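Local structure of putative lipoprotein (4GBS) at residues 70-74 with 75-79. The protein is a putative lipoprotein of the HmuY family that probably binds heme. Residues are numbered along the deposited sequence; the frame is centred on the assembly and turned at random.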
loop_
_atom_site.group_PDB
_atom_site.type_symbol
_atom_site.label_atom_id
_atom_site.label_comp_id
_atom_site.label_asym_id
_atom_site.label_seq_id
_atom_site.Cartn_x
_atom_site.Cartn_y
_atom_site.Cartn_z
ATOM N N LEU A 70 -6.025 4.615 1.829
ATOM C CA LEU A 70 -5.379 3.312 2.001
ATOM C C LEU A 70 -4.426 3.366 3.201
ATOM O O LEU A 70 -4.137 4.448 3.726
ATOM C CB LEU A 70 -4.642 2.805 0.734
ATOM C CG LEU A 70 -3.392 3.543 0.235
ATOM C CD1 LEU A 70 -2.499 2.598 -0.558
ATOM C CD2 LEU A 70 -3.753 4.818 -0.541
ATOM N N ALA A 71 -3.997 2.190 3.663
ATOM C CA ALA A 71 -3.101 2.059 4.806
ATOM C C ALA A 71 -2.104 0.946 4.557
ATOM O O ALA A 71 -2.434 -0.041 3.897
ATOM C CB ALA A 71 -3.888 1.805 6.088
ATOM N N ILE A 72 -0.865 1.131 5.056
ATOM C CA ILE A 72 0.242 0.178 4.904
ATOM C C ILE A 72 0.768 -0.206 6.291
ATOM O O ILE A 72 1.048 0.650 7.118
ATOM C CB ILE A 72 1.372 0.741 3.990
ATOM C CG1 ILE A 72 0.808 1.177 2.606
ATOM C CG2 ILE A 72 2.506 -0.284 3.813
ATOM C CD1 ILE A 72 1.731 2.027 1.769
ATOM N N HIS A 73 0.849 -1.521 6.528
ATOM C CA HIS A 73 1.397 -2.223 7.689
ATOM C C HIS A 73 2.372 -3.202 7.136
ATOM O O HIS A 73 1.940 -4.061 6.376
ATOM C CB HIS A 73 0.278 -2.895 8.529
ATOM C CG HIS A 73 0.778 -3.950 9.468
ATOM N ND1 HIS A 73 0.978 -5.260 9.043
ATOM C CD2 HIS A 73 1.122 -3.856 10.773
ATOM C CE1 HIS A 73 1.436 -5.914 10.099
ATOM N NE2 HIS A 73 1.531 -5.114 11.166
ATOM N N ARG A 74 3.670 -3.082 7.437
ATOM C CA ARG A 74 4.668 -3.972 6.842
ATOM C C ARG A 74 4.476 -3.908 5.317
ATOM O O ARG A 74 4.503 -2.808 4.764
ATOM C CB ARG A 74 4.597 -5.409 7.406
ATOM C CG ARG A 74 4.966 -5.501 8.891
ATOM C CD ARG A 74 6.421 -5.213 9.156
ATOM N NE ARG A 74 7.295 -6.158 8.459
ATOM C CZ ARG A 74 8.623 -6.122 8.493
ATOM N NH1 ARG A 74 9.253 -5.189 9.194
ATOM N NH2 ARG A 74 9.332 -7.008 7.811
ATOM N N TYR A 75 4.186 -5.039 4.648
ATOM C CA TYR A 75 3.997 -5.014 3.188
ATOM C C TYR A 75 2.535 -5.161 2.823
ATOM O O TYR A 75 2.207 -5.239 1.637
ATOM C CB TYR A 75 4.824 -6.128 2.522
ATOM C CG TYR A 75 6.255 -6.189 3.022
ATOM C CD1 TYR A 75 7.167 -5.157 2.746
ATOM C CD2 TYR A 75 6.708 -7.283 3.752
ATOM C CE1 TYR A 75 8.481 -5.209 3.214
ATOM C CE2 TYR A 75 8.017 -7.342 4.225
ATOM C CZ TYR A 75 8.897 -6.307 3.952
ATOM O OH TYR A 75 10.170 -6.402 4.451
ATOM N N ASP A 76 1.669 -5.170 3.853
ATOM C CA ASP A 76 0.219 -5.325 3.808
ATOM C C ASP A 76 -0.491 -4.020 3.540
ATOM O O ASP A 76 -0.130 -2.980 4.086
ATOM C CB ASP A 76 -0.307 -5.887 5.147
ATOM C CG ASP A 76 0.460 -7.038 5.763
ATOM O OD1 ASP A 76 0.850 -7.964 5.009
ATOM O OD2 ASP A 76 0.647 -7.029 7.000
ATOM N N VAL A 77 -1.551 -4.095 2.745
ATOM C CA VAL A 77 -2.375 -2.950 2.390
ATOM C C VAL A 77 -3.833 -3.236 2.756
ATOM O O VAL A 77 -4.325 -4.343 2.537
ATOM C CB VAL A 77 -2.241 -2.593 0.866
ATOM C CG1 VAL A 77 -3.134 -1.409 0.480
ATOM C CG2 VAL A 77 -0.796 -2.318 0.467
ATOM N N LYS A 78 -4.513 -2.229 3.292
ATOM C CA LYS A 78 -5.956 -2.253 3.504
ATOM C C LYS A 78 -6.497 -0.966 2.893
ATOM O O LYS A 78 -5.761 0.025 2.772
ATOM C CB LYS A 78 -6.395 -2.459 4.971
ATOM C CG LYS A 78 -6.179 -1.290 5.904
ATOM C CD LYS A 78 -6.880 -1.557 7.231
ATOM C CE LYS A 78 -6.687 -0.402 8.180
ATOM N NZ LYS A 78 -7.422 -0.635 9.448
ATOM N N THR A 79 -7.755 -0.991 2.459
ATOM C CA THR A 79 -8.366 0.189 1.862
ATOM C C THR A 79 -9.523 0.609 2.757
ATOM O O THR A 79 -9.891 -0.114 3.684
ATOM C CB THR A 79 -8.791 -0.074 0.398
ATOM O OG1 THR A 79 -9.935 -0.915 0.381
ATOM C CG2 THR A 79 -7.669 -0.683 -0.456
#
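His73 and Asp76 pair at the turn end of a tight hairpin through both backbone and side chain. Their side chains run alongside each other on the face they share with Ala71 and Lys78, and His73 ND1 donates to Asp76 OD2 at 2.7 Å. The carboxylate oxygen lies almost in the ring plane and is approached on its anti side, with ring and carboxylate only 17° apart. A chi1 of 163° sets the imidazole anti to its own backbone N, and the NE2 end is held by the carbonyl of Tyr39, so both ring nitrogens are engaged. Arg74 CG rests over one face of this ring, near its rim.

Four backbone hydrogen bonds join the strands: His73 N to Asp76 O (3.0 Å) and Asp76 N to His73 O (2.8 Å) close the turn, while Ala71 and Lys78 exchange a second reciprocal pair. Beside that pair, Ala71 CB packs on Lys78 CG at 3.9 Å; the extended lysine continues to a salt bridge with Asp64.

On the face of Leu70, Ile72, Val77 and Thr79, Leu70 CD1 meets Val77 CG1 at 4.2 Å. At the tip, the Arg74 guanidinium runs beside the Tyr75 ring, their planes 67° apart, and its NH1 is hydrogen-bonded to the carbonyl oxygen of Thr37.

The whole is a two-residue beta hairpin with a type II' turn, Arg74 and Tyr75 at its corners; strand 70-73 continues the antiparallel sheet to strand 43-46, and 76-79 is its outer strand.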